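Local structure of putative thioesterase II (3BBJ) at residues Pro124-Gln129 with Glu173-Val178; Cys132-Pro137 with Asp152-Pro157. The protein probably hydrolyses acyl thioesters such as acyl-CoAs, as a thioesterase-like protein with two hotdog-type domains. All coordinates share one frame; numbering follows the deposited sequence.

Interaction 1: Pro124-Gln129 with Glu173-Val178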
ATOM      1  N   PRO A 124     -12.501  -2.536 -15.876  1.00 65.04           N
ATOM      2  CA  PRO A 124     -11.961  -2.961 -17.169  1.00 65.42           C
ATOM      3  C   PRO A 124     -12.759  -4.149 -17.743  1.00 63.73           C
ATOM      4  O   PRO A 124     -13.366  -4.913 -16.994  1.00 61.49           O
ATOM      5  CB  PRO A 124     -10.512  -3.352 -16.840  1.00 65.98           C
ATOM      6  CG  PRO A 124     -10.520  -3.664 -15.377  1.00 66.85           C
ATOM      7  CD  PRO A 124     -11.541  -2.747 -14.776  1.00 65.93           C
ATOM      8  N   ALA A 125     -12.783  -4.272 -19.063  1.00 64.23           N
ATOM      9  CA  ALA A 125     -13.533  -5.351 -19.705  1.00 65.85           C
ATOM     10  C   ALA A 125     -12.972  -6.719 -19.324  1.00 65.90           C
ATOM     11  O   ALA A 125     -11.811  -7.024 -19.607  1.00 65.91           O
ATOM     12  CB  ALA A 125     -13.518  -5.188 -21.219  1.00 66.55           C
ATOM     13  N   ILE A 126     -13.804  -7.513 -18.651  1.00 65.90           N
ATOM     14  CA  ILE A 126     -13.482  -8.897 -18.306  1.00 63.97           C
ATOM     15  C   ILE A 126     -14.603  -9.777 -18.857  1.00 65.02           C
ATOM     16  O   ILE A 126     -15.776  -9.456 -18.668  1.00 64.31           O
ATOM     17  CB  ILE A 126     -13.371  -9.130 -16.785  1.00 63.74           C
ATOM     18  CG1 ILE A 126     -12.339  -8.175 -16.165  1.00 64.29           C
ATOM     19  CG2 ILE A 126     -12.994 -10.575 -16.511  1.00 57.99           C
ATOM     20  CD1 ILE A 126     -11.986  -8.491 -14.723  1.00 61.39           C
ATOM     21  N   PRO A 127     -14.250 -10.872 -19.563  1.00 65.50           N
ATOM     22  CA  PRO A 127     -15.261 -11.770 -20.097  1.00 65.16           C
ATOM     23  C   PRO A 127     -16.159 -12.324 -19.002  1.00 65.81           C
ATOM     24  O   PRO A 127     -15.712 -12.461 -17.867  1.00 66.22           O
ATOM     25  CB  PRO A 127     -14.441 -12.909 -20.691  1.00 65.01           C
ATOM     26  CG  PRO A 127     -13.102 -12.353 -20.932  1.00 65.56           C
ATOM     27  CD  PRO A 127     -12.886 -11.311 -19.908  1.00 65.69           C
ATOM     28  N   PRO A 128     -17.422 -12.639 -19.329  1.00 66.33           N
ATOM     29  CA  PRO A 128     -18.299 -13.261 -18.326  1.00 66.11           C
ATOM     30  C   PRO A 128     -17.702 -14.530 -17.728  1.00 65.74           C
ATOM     31  O   PRO A 128     -16.906 -15.213 -18.377  1.00 63.76           O
ATOM     32  CB  PRO A 128     -19.564 -13.593 -19.119  1.00 65.99           C
ATOM     33  CG  PRO A 128     -19.555 -12.651 -20.274  1.00 66.22           C
ATOM     34  CD  PRO A 128     -18.113 -12.415 -20.613  1.00 65.76           C
ATOM     35  N   GLN A 129     -18.087 -14.827 -16.491  1.00 66.21           N
ATOM     36  CA  GLN A 129     -17.584 -15.993 -15.781  1.00 67.08           C
ATOM     37  C   GLN A 129     -17.780 -17.296 -16.580  1.00 70.04           C
ATOM     38  O   GLN A 129     -16.929 -18.189 -16.529  1.00 69.40           O
ATOM     39  CB  GLN A 129     -18.262 -16.108 -14.414  1.00 66.07           C
ATOM     40  CG  GLN A 129     -17.592 -17.091 -13.463  1.00 65.19           C
ATOM     41  CD  GLN A 129     -18.221 -17.093 -12.094  1.00 64.41           C
ATOM     42  OE1 GLN A 129     -19.338 -16.630 -11.926  1.00 63.32           O
ATOM     43  NE2 GLN A 129     -17.505 -17.617 -11.105  1.00 58.07           N
ATOM     44  N   GLU A 173      -0.614  -9.575 -16.988  1.00 63.04           N
ATOM     45  CA  GLU A 173      -1.959  -9.251 -16.571  1.00 61.50           C
ATOM     46  C   GLU A 173      -2.811 -10.514 -16.426  1.00 57.69           C
ATOM     47  O   GLU A 173      -2.847 -11.353 -17.319  1.00 57.52           O
ATOM     48  CB  GLU A 173      -2.586  -8.301 -17.592  1.00 62.35           C
ATOM     49  CG  GLU A 173      -4.051  -7.915 -17.297  1.00 72.08           C
ATOM     50  CD  GLU A 173      -4.596  -6.813 -18.215  1.00 72.22           C
ATOM     51  OE1 GLU A 173      -3.934  -5.749 -18.331  1.00 82.01           O
ATOM     52  OE2 GLU A 173      -5.703  -7.006 -18.787  1.00 82.41           O
ATOM     53  N   LEU A 174      -3.486 -10.664 -15.295  1.00 53.87           N
ATOM     54  CA  LEU A 174      -4.422 -11.769 -15.134  1.00 52.95           C
ATOM     55  C   LEU A 174      -5.766 -11.193 -14.755  1.00 52.12           C
ATOM     56  O   LEU A 174      -5.837 -10.163 -14.101  1.00 52.58           O
ATOM     57  CB  LEU A 174      -3.953 -12.773 -14.069  1.00 51.11           C
ATOM     58  CG  LEU A 174      -2.655 -13.524 -14.373  1.00 49.57           C
ATOM     59  CD1 LEU A 174      -2.060 -14.148 -13.108  1.00 48.55           C
ATOM     60  CD2 LEU A 174      -2.888 -14.581 -15.442  1.00 47.96           C
ATOM     61  N   CYS A 175      -6.831 -11.837 -15.204  1.00 52.05           N
ATOM     62  CA  CYS A 175      -8.165 -11.449 -14.781  1.00 52.89           C
ATOM     63  C   CYS A 175      -9.142 -12.608 -14.862  1.00 51.63           C
ATOM     64  O   CYS A 175      -8.872 -13.669 -15.443  1.00 50.92           O
ATOM     65  CB  CYS A 175      -8.678 -10.258 -15.580  1.00 54.77           C
ATOM     66  SG  CYS A 175      -8.919 -10.608 -17.299  1.00 61.01           S
ATOM     67  N   GLY A 176     -10.289 -12.406 -14.248  1.00 50.01           N
ATOM     68  CA  GLY A 176     -11.264 -13.448 -14.169  1.00 48.25           C
ATOM     69  C   GLY A 176     -12.073 -13.273 -12.911  1.00 47.52           C
ATOM     70  O   GLY A 176     -12.301 -12.154 -12.469  1.00 47.87           O
ATOM     71  N   TYR A 177     -12.512 -14.396 -12.350  1.00 47.04           N
ATOM     72  CA  TYR A 177     -13.358 -14.408 -11.170  1.00 46.49           C
ATOM     73  C   TYR A 177     -12.763 -15.306 -10.092  1.00 45.31           C
ATOM     74  O   TYR A 177     -12.133 -16.321 -10.392  1.00 45.50           O
ATOM     75  CB  TYR A 177     -14.770 -14.861 -11.568  1.00 47.92           C
ATOM     76  CG  TYR A 177     -15.353 -13.978 -12.645  1.00 46.24           C
ATOM     77  CD1 TYR A 177     -14.954 -14.130 -13.969  1.00 48.29           C
ATOM     78  CD2 TYR A 177     -16.258 -12.963 -12.337  1.00 46.60           C
ATOM     79  CE1 TYR A 177     -15.437 -13.318 -14.964  1.00 48.00           C
ATOM     80  CE2 TYR A 177     -16.758 -12.128 -13.331  1.00 48.29           C
ATOM     81  CZ  TYR A 177     -16.347 -12.316 -14.646  1.00 54.76           C
ATOM     82  OH  TYR A 177     -16.829 -11.510 -15.649  1.00 51.56           O
ATOM     83  N   VAL A 178     -12.960 -14.913  -8.842  1.00 44.35           N
ATOM     84  CA  VAL A 178     -12.473 -15.675  -7.703  1.00 44.05           C
ATOM     85  C   VAL A 178     -13.504 -15.710  -6.602  1.00 44.75           C
ATOM     86  O   VAL A 178     -14.268 -14.752  -6.416  1.00 44.76           O
ATOM     87  CB  VAL A 178     -11.191 -15.071  -7.125  1.00 46.14           C
ATOM     88  CG1 VAL A 178     -11.400 -13.559  -6.671  1.00 42.02           C
ATOM     89  CG2 VAL A 178     -10.670 -15.946  -6.001  1.00 44.79           C
TER
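Y177 rises from strand 173-180 toward the loop P127-Q129, which meets both its hydroxyl and one ring face. The hydroxyl donates to P127 O, with OH and O 2.7 Å apart. The donor comes from above the carbonyl plane of P127, 40° out of it, and not along a lone pair, while P127 O itself lies near the plane of the ring, at the edge carrying the hydroxyl. Over one face of the same ring lies Q129, its CB 3.9 Å from the Y177 ring centroid in a CH-pi contact almost on the ring normal. A chi1 of -167° carries CG of Q129 away from the backbone N, and the extended chain then runs across the ring, CG 3.9 Å from Y177 CG; the amide ends past the ring beside CB of Y177, its plane 26° from that of the ring. Q129 NE2 then donates to D154 OD2 on the neighbouring strand 151-155. I126 points toward the strand and touches it with both branches. CG2 meets the ring obliquely, 4.0 Å from Y177 CE1. The ethyl branch drops toward the strand, where I126 CD1 rests 3.8 Å from C175 CB. Between these two contacts G176 offers only backbone, its N 4.0 Å from I126 CG2; with its backbone angles a CB would collide with the carbonyl O of C175, which explains the glycine. The contact joins an irregular, proline-rich loop to a strand of the C-terminal HotDog-type domain at the protein surface. The only hydrogen bond between the two segments is from the Y177 hydroxyl to P127 O; the rest is ring-face and aliphatic contact, so the loop is joined to the strand through side chains of the strand and loop and not by backbone pairing.

Interaction 2: Cys132-Pro137 with Asp152-Pro157; sequences CRRVDP and DVDFSP
R134 starts extended, with CG anti to the backbone N, and then bends at chi3 (-56°), which turns its guanidinium so that D154 meets an edge and D152 a face; in D154 a chi1 of -62° sets CG beside the backbone N, with the carboxylate at the guanidinium edge. The grip on D154 is side-on: R134 NE donates to D154 OD1 at 3.0 Å, and R134 NH2 to D154 OD2 at 3.3 Å. NH2 also reaches D154 OD1, which thus accepts two bonds. Both carboxylate oxygens lie near the guanidinium plane, although the two planes are turned 44° apart and NE meets OD1 from above the carboxylate. D152 instead lies over a guanidinium face, its carboxylate stacked on it with OD2 3.3 Å from R134 NH1, a contact of charges without a directed N-H; D152 OD2 also accepts from A182 N. Between the backbones, R133 and F155 form an antiparallel hydrogen-bonded pair, R133 N to F155 O 2.8 Å and F155 N to R133 O 2.9 Å. C132 CB packs 3.2 Å from F155 O. Strand 133-134, short and weakly bonded, is tied to its neighbour by two backbone bonds at R133 and by charge at R134. The arginine links two aspartates on the same strand, probably offsetting their mutual repulsion.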
ATOM      1  N   CYS A 132     -15.094 -17.990 -19.011  1.00 73.34           N
ATOM      2  CA  CYS A 132     -13.796 -18.175 -18.360  1.00 71.67           C
ATOM      3  C   CYS A 132     -13.507 -19.648 -18.117  1.00 71.71           C
ATOM      4  O   CYS A 132     -14.412 -20.487 -18.130  1.00 71.48           O
ATOM      5  CB  CYS A 132     -13.728 -17.410 -17.030  1.00 71.29           C
ATOM      6  SG  CYS A 132     -13.734 -15.623 -17.213  1.00 64.11           S
ATOM      7  N   ARG A 133     -12.236 -19.929 -17.848  1.00 71.14           N
ATOM      8  CA  ARG A 133     -11.736 -21.281 -17.736  1.00 71.45           C
ATOM      9  C   ARG A 133     -11.076 -21.558 -16.386  1.00 69.84           C
ATOM     10  O   ARG A 133     -10.225 -20.806 -15.923  1.00 67.72           O
ATOM     11  CB  ARG A 133     -10.749 -21.512 -18.876  1.00 72.78           C
ATOM     12  CG  ARG A 133     -10.346 -22.954 -19.077  1.00 79.96           C
ATOM     13  CD  ARG A 133      -9.713 -23.137 -20.446  1.00 88.02           C
ATOM     14  NE  ARG A 133      -8.963 -24.384 -20.551  1.00 90.30           N
ATOM     15  CZ  ARG A 133      -8.314 -24.777 -21.644  1.00 95.10           C
ATOM     16  NH1 ARG A 133      -8.324 -24.026 -22.745  1.00 95.81           N
ATOM     17  NH2 ARG A 133      -7.648 -25.929 -21.635  1.00 96.74           N
ATOM     18  N   ARG A 134     -11.473 -22.669 -15.777  1.00 70.07           N
ATOM     19  CA  ARG A 134     -10.965 -23.098 -14.483  1.00 70.35           C
ATOM     20  C   ARG A 134     -10.086 -24.338 -14.662  1.00 71.07           C
ATOM     21  O   ARG A 134     -10.308 -25.145 -15.566  1.00 70.09           O
ATOM     22  CB  ARG A 134     -12.148 -23.409 -13.566  1.00 69.77           C
ATOM     23  CG  ARG A 134     -11.786 -23.770 -12.142  1.00 70.05           C
ATOM     24  CD  ARG A 134     -13.030 -24.085 -11.327  1.00 69.22           C
ATOM     25  NE  ARG A 134     -13.988 -22.982 -11.359  1.00 68.72           N
ATOM     26  CZ  ARG A 134     -15.195 -23.010 -10.794  1.00 68.62           C
ATOM     27  NH1 ARG A 134     -15.615 -24.079 -10.122  1.00 63.61           N
ATOM     28  NH2 ARG A 134     -15.991 -21.951 -10.895  1.00 69.70           N
ATOM     29  N   VAL A 135      -9.078 -24.465 -13.805  1.00 69.95           N
ATOM     30  CA  VAL A 135      -8.187 -25.624 -13.799  1.00 69.26           C
ATOM     31  C   VAL A 135      -8.565 -26.493 -12.594  1.00 70.29           C
ATOM     32  O   VAL A 135      -8.415 -26.069 -11.447  1.00 69.57           O
ATOM     33  CB  VAL A 135      -6.712 -25.204 -13.702  1.00 67.87           C
ATOM     34  CG1 VAL A 135      -5.814 -26.414 -13.774  1.00 65.89           C
ATOM     35  CG2 VAL A 135      -6.362 -24.254 -14.802  1.00 60.24           C
ATOM     36  N   ASP A 136      -9.083 -27.692 -12.858  1.00 72.02           N
ATOM     37  CA  ASP A 136      -9.510 -28.600 -11.785  1.00 72.82           C
ATOM     38  C   ASP A 136      -8.286 -28.981 -10.954  1.00 72.52           C
ATOM     39  O   ASP A 136      -7.328 -29.530 -11.501  1.00 73.02           O
ATOM     40  CB  ASP A 136     -10.199 -29.850 -12.348  1.00 72.56           C
ATOM     41  N   PRO A 137      -8.295 -28.645  -9.643  1.00 73.11           N
ATOM     42  CA  PRO A 137      -7.120 -28.976  -8.848  1.00 71.79           C
ATOM     43  C   PRO A 137      -6.951 -30.478  -8.780  1.00 70.70           C
ATOM     44  O   PRO A 137      -7.924 -31.217  -8.532  1.00 69.07           O
ATOM     45  CB  PRO A 137      -7.428 -28.392  -7.450  1.00 71.94           C
ATOM     46  CG  PRO A 137      -8.545 -27.434  -7.650  1.00 72.66           C
ATOM     47  CD  PRO A 137      -9.324 -27.956  -8.832  1.00 73.71           C
ATOM     48  N   ASP A 152     -11.998 -21.266  -5.843  1.00 47.92           N
ATOM     49  CA  ASP A 152     -12.267 -21.546  -7.249  1.00 48.72           C
ATOM     50  C   ASP A 152     -11.834 -20.271  -7.946  1.00 48.79           C
ATOM     51  O   ASP A 152     -12.232 -19.190  -7.539  1.00 47.94           O
ATOM     52  CB  ASP A 152     -13.750 -21.812  -7.526  1.00 48.79           C
ATOM     53  CG  ASP A 152     -14.225 -23.165  -7.017  1.00 54.19           C
ATOM     54  OD1 ASP A 152     -13.380 -24.039  -6.715  1.00 53.33           O
ATOM     55  OD2 ASP A 152     -15.463 -23.350  -6.921  1.00 56.04           O
ATOM     56  N   VAL A 153     -10.977 -20.405  -8.955  1.00 49.86           N
ATOM     57  CA  VAL A 153     -10.448 -19.275  -9.691  1.00 49.48           C
ATOM     58  C   VAL A 153     -10.674 -19.517 -11.176  1.00 50.61           C
ATOM     59  O   VAL A 153     -10.139 -20.456 -11.741  1.00 50.85           O
ATOM     60  CB  VAL A 153      -8.955 -19.124  -9.418  1.00 51.03           C
ATOM     61  CG1 VAL A 153      -8.391 -17.929 -10.164  1.00 47.10           C
ATOM     62  CG2 VAL A 153      -8.709 -19.005  -7.913  1.00 51.57           C
ATOM     63  N   ASP A 154     -11.487 -18.670 -11.789  1.00 52.10           N
ATOM     64  CA  ASP A 154     -11.797 -18.754 -13.206  1.00 52.99           C
ATOM     65  C   ASP A 154     -10.988 -17.691 -13.890  1.00 54.27           C
ATOM     66  O   ASP A 154     -11.036 -16.530 -13.477  1.00 55.72           O
ATOM     67  CB  ASP A 154     -13.272 -18.438 -13.429  1.00 54.09           C
ATOM     68  CG  ASP A 154     -14.193 -19.422 -12.726  1.00 56.48           C
ATOM     69  OD1 ASP A 154     -14.235 -20.601 -13.152  1.00 59.61           O
ATOM     70  OD2 ASP A 154     -14.878 -19.004 -11.765  1.00 60.54           O
ATOM     71  N   PHE A 155     -10.253 -18.072 -14.924  1.00 53.58           N
ATOM     72  CA  PHE A 155      -9.409 -17.143 -15.660  1.00 55.17           C
ATOM     73  C   PHE A 155     -10.020 -16.813 -17.013  1.00 55.37           C
ATOM     74  O   PHE A 155     -10.625 -17.670 -17.639  1.00 54.75           O
ATOM     75  CB  PHE A 155      -8.046 -17.780 -15.906  1.00 54.51           C
ATOM     76  CG  PHE A 155      -7.352 -18.238 -14.662  1.00 54.99           C
ATOM     77  CD1 PHE A 155      -6.631 -17.341 -13.885  1.00 58.67           C
ATOM     78  CD2 PHE A 155      -7.383 -19.573 -14.283  1.00 54.73           C
ATOM     79  CE1 PHE A 155      -5.959 -17.759 -12.742  1.00 56.58           C
ATOM     80  CE2 PHE A 155      -6.720 -20.002 -13.140  1.00 56.33           C
ATOM     81  CZ  PHE A 155      -6.001 -19.094 -12.370  1.00 55.92           C
ATOM     82  N   SER A 156      -9.850 -15.578 -17.475  1.00 55.08           N
ATOM     83  CA  SER A 156     -10.212 -15.256 -18.838  1.00 55.54           C
ATOM     84  C   SER A 156      -9.388 -16.188 -19.740  1.00 56.53           C
ATOM     85  O   SER A 156      -8.364 -16.713 -19.303  1.00 56.36           O
ATOM     86  CB  SER A 156      -9.878 -13.808 -19.169  1.00 54.21           C
ATOM     87  OG  SER A 156      -8.490 -13.574 -19.021  1.00 54.54           O
ATOM     88  N   PRO A 157      -9.836 -16.413 -20.991  1.00 57.50           N
ATOM     89  CA  PRO A 157      -9.045 -17.206 -21.931  1.00 57.88           C
ATOM     90  C   PRO A 157      -7.600 -16.717 -22.103  1.00 57.48           C
ATOM     91  O   PRO A 157      -6.665 -17.516 -22.119  1.00 56.20           O
ATOM     92  CB  PRO A 157      -9.827 -17.059 -23.244  1.00 57.66           C
ATOM     93  CG  PRO A 157     -11.212 -16.847 -22.824  1.00 57.45           C
ATOM     94  CD  PRO A 157     -11.118 -15.990 -21.594  1.00 57.45           C
TER
HETATM   95  O   HOH W   1      -8.640 -22.498 -11.621  1.00 43.60           O

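The two contacts lie about 10 Å apart between centres, on the same side of the chain's centre and within the C-terminal thioesterase range. Interaction 2 is nested in the loop that interaction 1 closes: 124-129, 132-137, 152-157 and 173-178 follow in that order. Strands 173-180 and 151-155 are antiparallel neighbours, joined by backbone pairing of Y177 with D154 and C175 with S156, and strand 133-134 adds the margin beyond them. C132 SG packs on Y177 CE1 at 3.6 Å. Residues 126-129 thus pack on strand 173-180 while 133-134 pair with strand 151-155, forming the edge of the sheet within this chain.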